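PDB 3CMN: putative hydrolase from Chloroflexus aurantiacus J-10-fl, which is probably a zinc-dependent peptidase of the zincin-like family, although its substrate is unknown. Local coordinates for residues E69-W82 with G153-R165. Residues are numbered along the deposited sequence; the frame is centred on the assembly and turned at random.
Sequences EPVSRIFVFDRREW and GGSLYFVEPNIAR
Strands 73-76 and 155-158 form the two-stranded parallel sheet of this otherwise helical chain, and Phe77 stacks on Tyr157 beside it. Arg73 pairs with Ser155, Ile74 with Leu156, Phe75 with Tyr157 and Val76 with Phe158. The bonds start at Gly154 O, which accepts from both Ser72 N and Arg73 N. They include Leu156 N to Arg73 O, Phe75 N to Leu156 O (2.8 Å) and Phe77 N to Phe158 O. Arg73, Phe75, Ser155 and Tyr157 occupy one face. Ile74, Val76, Leu156 and Phe158 occupy the other, where Phe158 touches Glu185 of the HExxH pattern on helix 174-193, so this face lies against the helix that probably holds the zinc site in this zincin-like family, though no metal is bound to the motif here.

With chi1 at 65°, Tyr157 CG stands between its backbone N and carbonyl carbon, which puts the ring against one face of Phe77. The rings make an offset stack, centroids 4.7 Å apart and planes at 21°, in which Phe77 CE1 sits 3.5 Å from Tyr157 CG. Trp82, from helix 79-92, brings CD1 to 3.5 Å from Tyr157 CE1 and has Val159 CG2 close to CD1.

A short turn carries each strand into a helix, and Arg79 joins the two helices. Its extended chain presents NE (2.9 Å) and NH2 (3.3 Å) side-on to Asn162 OD1, which lies in the guanidinium plane; NE arrives on a lone pair, NH2 from above the amide plane. The Asn162 ND2 end is held by Val138 O and Ala135 O. A leucine in place of Arg79 would probably leave Asn162 OD1 without both donors and Ser31 O without its bond to NH1.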
loop_
_atom_site.group_PDB
_atom_site.type_symbol
_atom_site.label_atom_id
_atom_site.label_comp_id
_atom_site.label_asym_id
_atom_site.label_seq_id
_atom_site.Cartn_x
_atom_site.Cartn_y
_atom_site.Cartn_z
ATOM N N GLU A 69 10.720 13.561 -6.415
ATOM C CA GLU A 69 11.980 12.877 -6.713
ATOM C C GLU A 69 11.713 11.724 -7.696
ATOM O O GLU A 69 11.032 10.751 -7.359
ATOM C CB GLU A 69 12.565 12.318 -5.408
ATOM C CG GLU A 69 14.071 12.132 -5.379
ATOM C CD GLU A 69 14.539 11.518 -4.066
ATOM O OE1 GLU A 69 13.900 11.789 -3.022
ATOM O OE2 GLU A 69 15.545 10.774 -4.074
ATOM N N PRO A 70 12.237 11.820 -8.928
ATOM C CA PRO A 70 12.009 10.739 -9.897
ATOM C C PRO A 70 12.562 9.423 -9.356
ATOM O O PRO A 70 13.547 9.418 -8.630
ATOM C CB PRO A 70 12.776 11.209 -11.133
ATOM C CG PRO A 70 12.743 12.708 -11.007
ATOM C CD PRO A 70 12.997 12.927 -9.535
ATOM N N VAL A 71 11.937 8.307 -9.700
ATOM C CA VAL A 71 12.433 7.022 -9.222
ATOM C C VAL A 71 13.731 6.713 -9.956
ATOM O O VAL A 71 13.717 6.263 -11.090
ATOM C CB VAL A 71 11.389 5.898 -9.456
ATOM C CG1 VAL A 71 11.939 4.543 -8.994
ATOM C CG2 VAL A 71 10.128 6.228 -8.692
ATOM N N SER A 72 14.858 6.974 -9.308
ATOM C CA SER A 72 16.149 6.734 -9.939
ATOM C C SER A 72 16.811 5.438 -9.514
ATOM O O SER A 72 17.866 5.095 -10.027
ATOM C CB SER A 72 17.105 7.908 -9.685
ATOM O OG SER A 72 17.307 8.136 -8.304
ATOM N N ARG A 73 16.211 4.725 -8.570
ATOM C CA ARG A 73 16.766 3.446 -8.133
ATOM C C ARG A 73 15.658 2.417 -7.956
ATOM O O ARG A 73 14.518 2.754 -7.654
ATOM C CB ARG A 73 17.535 3.585 -6.813
ATOM C CG ARG A 73 18.786 4.447 -6.887
ATOM C CD ARG A 73 19.661 4.256 -5.659
ATOM N NE ARG A 73 20.427 3.013 -5.738
ATOM C CZ ARG A 73 21.136 2.499 -4.734
ATOM N NH1 ARG A 73 21.164 3.120 -3.560
ATOM N NH2 ARG A 73 21.840 1.382 -4.913
ATOM N N ILE A 74 15.991 1.159 -8.184
ATOM C CA ILE A 74 15.027 0.090 -7.998
ATOM C C ILE A 74 15.756 -1.073 -7.359
ATOM O O ILE A 74 16.903 -1.371 -7.700
ATOM C CB ILE A 74 14.361 -0.370 -9.342
ATOM C CG1 ILE A 74 15.425 -0.729 -10.379
ATOM C CG2 ILE A 74 13.425 0.718 -9.869
ATOM C CD1 ILE A 74 15.887 -2.167 -10.301
ATOM N N PHE A 75 15.103 -1.719 -6.409
ATOM C CA PHE A 75 15.720 -2.851 -5.753
ATOM C C PHE A 75 14.870 -4.107 -5.937
ATOM O O PHE A 75 13.655 -4.074 -5.783
ATOM C CB PHE A 75 15.888 -2.574 -4.257
ATOM C CG PHE A 75 16.456 -1.213 -3.934
ATOM C CD1 PHE A 75 15.637 -0.208 -3.417
ATOM C CD2 PHE A 75 17.811 -0.943 -4.118
ATOM C CE1 PHE A 75 16.159 1.056 -3.080
ATOM C CE2 PHE A 75 18.345 0.311 -3.791
ATOM C CZ PHE A 75 17.513 1.314 -3.268
ATOM N N VAL A 76 15.526 -5.205 -6.296
ATOM C CA VAL A 76 14.878 -6.501 -6.448
ATOM C C VAL A 76 15.244 -7.178 -5.123
ATOM O O VAL A 76 16.420 -7.440 -4.865
ATOM C CB VAL A 76 15.493 -7.307 -7.641
ATOM C CG1 VAL A 76 14.824 -8.665 -7.775
ATOM C CG2 VAL A 76 15.337 -6.524 -8.932
ATOM N N PHE A 77 14.255 -7.427 -4.273
ATOM C CA PHE A 77 14.503 -8.052 -2.975
ATOM C C PHE A 77 14.114 -9.525 -2.924
ATOM O O PHE A 77 13.261 -9.986 -3.678
ATOM C CB PHE A 77 13.682 -7.369 -1.857
ATOM C CG PHE A 77 14.188 -6.014 -1.404
ATOM C CD1 PHE A 77 13.405 -5.253 -0.529
ATOM C CD2 PHE A 77 15.415 -5.506 -1.812
ATOM C CE1 PHE A 77 13.821 -4.012 -0.065
ATOM C CE2 PHE A 77 15.854 -4.259 -1.359
ATOM C CZ PHE A 77 15.050 -3.504 -0.478
ATOM N N ASP A 78 14.755 -10.250 -2.011
ATOM C CA ASP A 78 14.392 -11.636 -1.739
ATOM C C ASP A 78 13.732 -11.385 -0.375
ATOM O O ASP A 78 13.662 -10.230 0.069
ATOM C CB ASP A 78 15.614 -12.546 -1.584
ATOM C CG ASP A 78 16.359 -12.305 -0.293
ATOM O OD1 ASP A 78 17.010 -11.257 -0.172
ATOM O OD2 ASP A 78 16.284 -13.160 0.618
ATOM N N ARG A 79 13.263 -12.430 0.297
ATOM C CA ARG A 79 12.590 -12.244 1.584
ATOM C C ARG A 79 13.502 -11.743 2.698
ATOM O O ARG A 79 13.067 -10.998 3.572
ATOM C CB ARG A 79 11.907 -13.546 2.011
ATOM C CG ARG A 79 10.808 -13.974 1.052
ATOM C CD ARG A 79 10.216 -15.308 1.431
ATOM N NE ARG A 79 9.272 -15.759 0.414
ATOM C CZ ARG A 79 8.858 -17.014 0.290
ATOM N NH1 ARG A 79 9.312 -17.940 1.119
ATOM N NH2 ARG A 79 8.002 -17.337 -0.662
ATOM N N ARG A 80 14.767 -12.142 2.661
ATOM C CA ARG A 80 15.712 -11.717 3.677
ATOM C C ARG A 80 15.985 -10.218 3.549
ATOM O O ARG A 80 16.010 -9.487 4.546
ATOM C CB ARG A 80 17.016 -12.500 3.544
ATOM C CG ARG A 80 18.040 -12.142 4.595
ATOM C CD ARG A 80 19.303 -12.954 4.439
ATOM N NE ARG A 80 20.152 -12.812 5.618
ATOM C CZ ARG A 80 20.994 -11.806 5.833
ATOM N NH1 ARG A 80 21.128 -10.828 4.944
ATOM N NH2 ARG A 80 21.702 -11.782 6.954
ATOM N N GLU A 81 16.193 -9.763 2.319
ATOM C CA GLU A 81 16.448 -8.349 2.091
ATOM C C GLU A 81 15.217 -7.525 2.436
ATOM O O GLU A 81 15.331 -6.425 2.969
ATOM C CB GLU A 81 16.872 -8.106 0.647
ATOM C CG GLU A 81 18.177 -8.797 0.288
ATOM C CD GLU A 81 18.512 -8.677 -1.179
ATOM O OE1 GLU A 81 17.610 -8.928 -2.015
ATOM O OE2 GLU A 81 19.673 -8.342 -1.500
ATOM N N TRP A 82 14.035 -8.054 2.149
ATOM C CA TRP A 82 12.836 -7.312 2.482
ATOM C C TRP A 82 12.796 -7.083 3.997
ATOM O O TRP A 82 12.476 -5.986 4.459
ATOM C CB TRP A 82 11.575 -8.060 2.032
ATOM C CG TRP A 82 10.326 -7.310 2.368
ATOM C CD1 TRP A 82 9.801 -6.245 1.693
ATOM C CD2 TRP A 82 9.489 -7.514 3.514
ATOM N NE1 TRP A 82 8.692 -5.772 2.351
ATOM C CE2 TRP A 82 8.476 -6.529 3.472
ATOM C CE3 TRP A 82 9.496 -8.431 4.574
ATOM C CZ2 TRP A 82 7.476 -6.433 4.451
ATOM C CZ3 TRP A 82 8.504 -8.341 5.549
ATOM C CH2 TRP A 82 7.505 -7.343 5.479
ATOM N N GLY A 153 11.476 8.727 -0.812
ATOM C CA GLY A 153 11.193 8.590 -2.231
ATOM C C GLY A 153 12.435 8.388 -3.091
ATOM O O GLY A 153 13.550 8.287 -2.576
ATOM N N GLY A 154 12.237 8.308 -4.405
ATOM C CA GLY A 154 13.352 8.132 -5.319
ATOM C C GLY A 154 13.663 6.704 -5.730
ATOM O O GLY A 154 14.541 6.475 -6.563
ATOM N N SER A 155 12.957 5.735 -5.160
ATOM C CA SER A 155 13.220 4.342 -5.496
ATOM C C SER A 155 12.032 3.440 -5.233
ATOM O O SER A 155 11.093 3.830 -4.561
ATOM C CB SER A 155 14.409 3.838 -4.680
ATOM O OG SER A 155 14.097 3.861 -3.300
ATOM N N LEU A 156 12.079 2.230 -5.783
ATOM C CA LEU A 156 11.027 1.244 -5.575
ATOM C C LEU A 156 11.682 -0.123 -5.491
ATOM O O LEU A 156 12.714 -0.358 -6.118
ATOM C CB LEU A 156 10.024 1.257 -6.735
ATOM C CG LEU A 156 9.021 2.413 -6.803
ATOM C CD1 LEU A 156 8.224 2.321 -8.093
ATOM C CD2 LEU A 156 8.072 2.351 -5.608
ATOM N N TYR A 157 11.105 -1.016 -4.691
ATOM C CA TYR A 157 11.640 -2.372 -4.584
ATOM C C TYR A 157 10.545 -3.360 -4.906
ATOM O O TYR A 157 9.362 -3.058 -4.779
ATOM C CB TYR A 157 12.246 -2.660 -3.192
ATOM C CG TYR A 157 11.284 -2.654 -2.009
ATOM C CD1 TYR A 157 10.333 -3.670 -1.842
ATOM C CD2 TYR A 157 11.352 -1.645 -1.036
ATOM C CE1 TYR A 157 9.474 -3.684 -0.733
ATOM C CE2 TYR A 157 10.497 -1.653 0.081
ATOM C CZ TYR A 157 9.561 -2.670 0.224
ATOM O OH TYR A 157 8.693 -2.667 1.299
ATOM N N PHE A 158 10.955 -4.537 -5.347
ATOM C CA PHE A 158 10.034 -5.597 -5.707
ATOM C C PHE A 158 10.574 -6.870 -5.086
ATOM O O PHE A 158 11.756 -7.161 -5.215
ATOM C CB PHE A 158 9.969 -5.739 -7.238
ATOM C CG PHE A 158 9.625 -4.452 -7.954
ATOM C CD1 PHE A 158 10.595 -3.490 -8.199
ATOM C CD2 PHE A 158 8.312 -4.184 -8.341
ATOM C CE1 PHE A 158 10.264 -2.273 -8.819
ATOM C CE2 PHE A 158 7.966 -2.976 -8.958
ATOM C CZ PHE A 158 8.948 -2.017 -9.197
ATOM N N VAL A 159 9.734 -7.585 -4.368
ATOM C CA VAL A 159 10.165 -8.873 -3.837
ATOM C C VAL A 159 9.915 -9.987 -4.847
ATOM O O VAL A 159 8.949 -10.717 -4.738
ATOM C CB VAL A 159 9.465 -9.196 -2.506
ATOM C CG1 VAL A 159 10.169 -10.344 -1.799
ATOM C CG2 VAL A 159 9.416 -7.963 -1.616
ATOM N N GLU A 160 10.735 -10.030 -5.892
ATOM C CA GLU A 160 10.580 -10.875 -7.069
ATOM C C GLU A 160 10.204 -12.299 -6.678
ATOM O O GLU A 160 9.404 -12.914 -7.422
ATOM C CB GLU A 160 11.860 -10.871 -7.906
ATOM C CG GLU A 160 11.624 -10.751 -9.403
ATOM C CD GLU A 160 11.229 -12.070 -10.038
ATOM O OE1 GLU A 160 11.768 -13.115 -9.618
ATOM O OE2 GLU A 160 10.383 -12.057 -10.956
ATOM N N PRO A 161 10.772 -12.903 -5.649
ATOM C CA PRO A 161 10.426 -14.291 -5.325
ATOM C C PRO A 161 8.936 -14.509 -5.126
ATOM O O PRO A 161 8.373 -15.460 -5.665
ATOM C CB PRO A 161 11.238 -14.567 -4.059
ATOM C CG PRO A 161 12.473 -13.713 -4.257
ATOM C CD PRO A 161 11.880 -12.418 -4.799
ATOM N N ASN A 162 8.297 -13.629 -4.357
ATOM C CA ASN A 162 6.863 -13.756 -4.106
ATOM C C ASN A 162 6.071 -13.371 -5.353
ATOM O O ASN A 162 5.007 -13.927 -5.619
ATOM C CB ASN A 162 6.435 -12.890 -2.915
ATOM C CG ASN A 162 7.191 -13.234 -1.644
ATOM O OD1 ASN A 162 7.932 -14.219 -1.602
ATOM N ND2 ASN A 162 7.014 -12.419 -0.602
ATOM N N ILE A 163 6.598 -12.419 -6.109
ATOM C CA ILE A 163 5.966 -11.983 -7.349
ATOM C C ILE A 163 5.948 -13.165 -8.336
ATOM O O ILE A 163 4.939 -13.434 -8.981
ATOM C CB ILE A 163 6.741 -10.787 -7.985
ATOM C CG1 ILE A 163 6.694 -9.579 -7.046
ATOM C CG2 ILE A 163 6.142 -10.426 -9.338
ATOM C CD1 ILE A 163 7.411 -8.342 -7.552
ATOM N N ALA A 164 7.077 -13.867 -8.431
ATOM C CA ALA A 164 7.212 -15.016 -9.319
ATOM C C ALA A 164 6.269 -16.147 -8.897
ATOM O O ALA A 164 5.664 -16.805 -9.741
ATOM C CB ALA A 164 8.655 -15.509 -9.322
ATOM N N ARG A 165 6.141 -16.367 -7.594
ATOM C CA ARG A 165 5.271 -17.418 -7.095
ATOM C C ARG A 165 3.794 -17.133 -7.348
ATOM O O ARG A 165 3.027 -18.056 -7.612
ATOM C CB ARG A 165 5.515 -17.635 -5.607
ATOM C CG ARG A 165 6.790 -18.387 -5.338
ATOM C CD ARG A 165 7.238 -18.271 -3.892
ATOM N NE ARG A 165 8.432 -19.079 -3.667
ATOM C CZ ARG A 165 9.581 -18.918 -4.323
ATOM N NH1 ARG A 165 9.702 -17.970 -5.247
ATOM N NH2 ARG A 165 10.602 -19.722 -4.069
HETATM O O HOH W 1 10.217 9.203 -5.549
#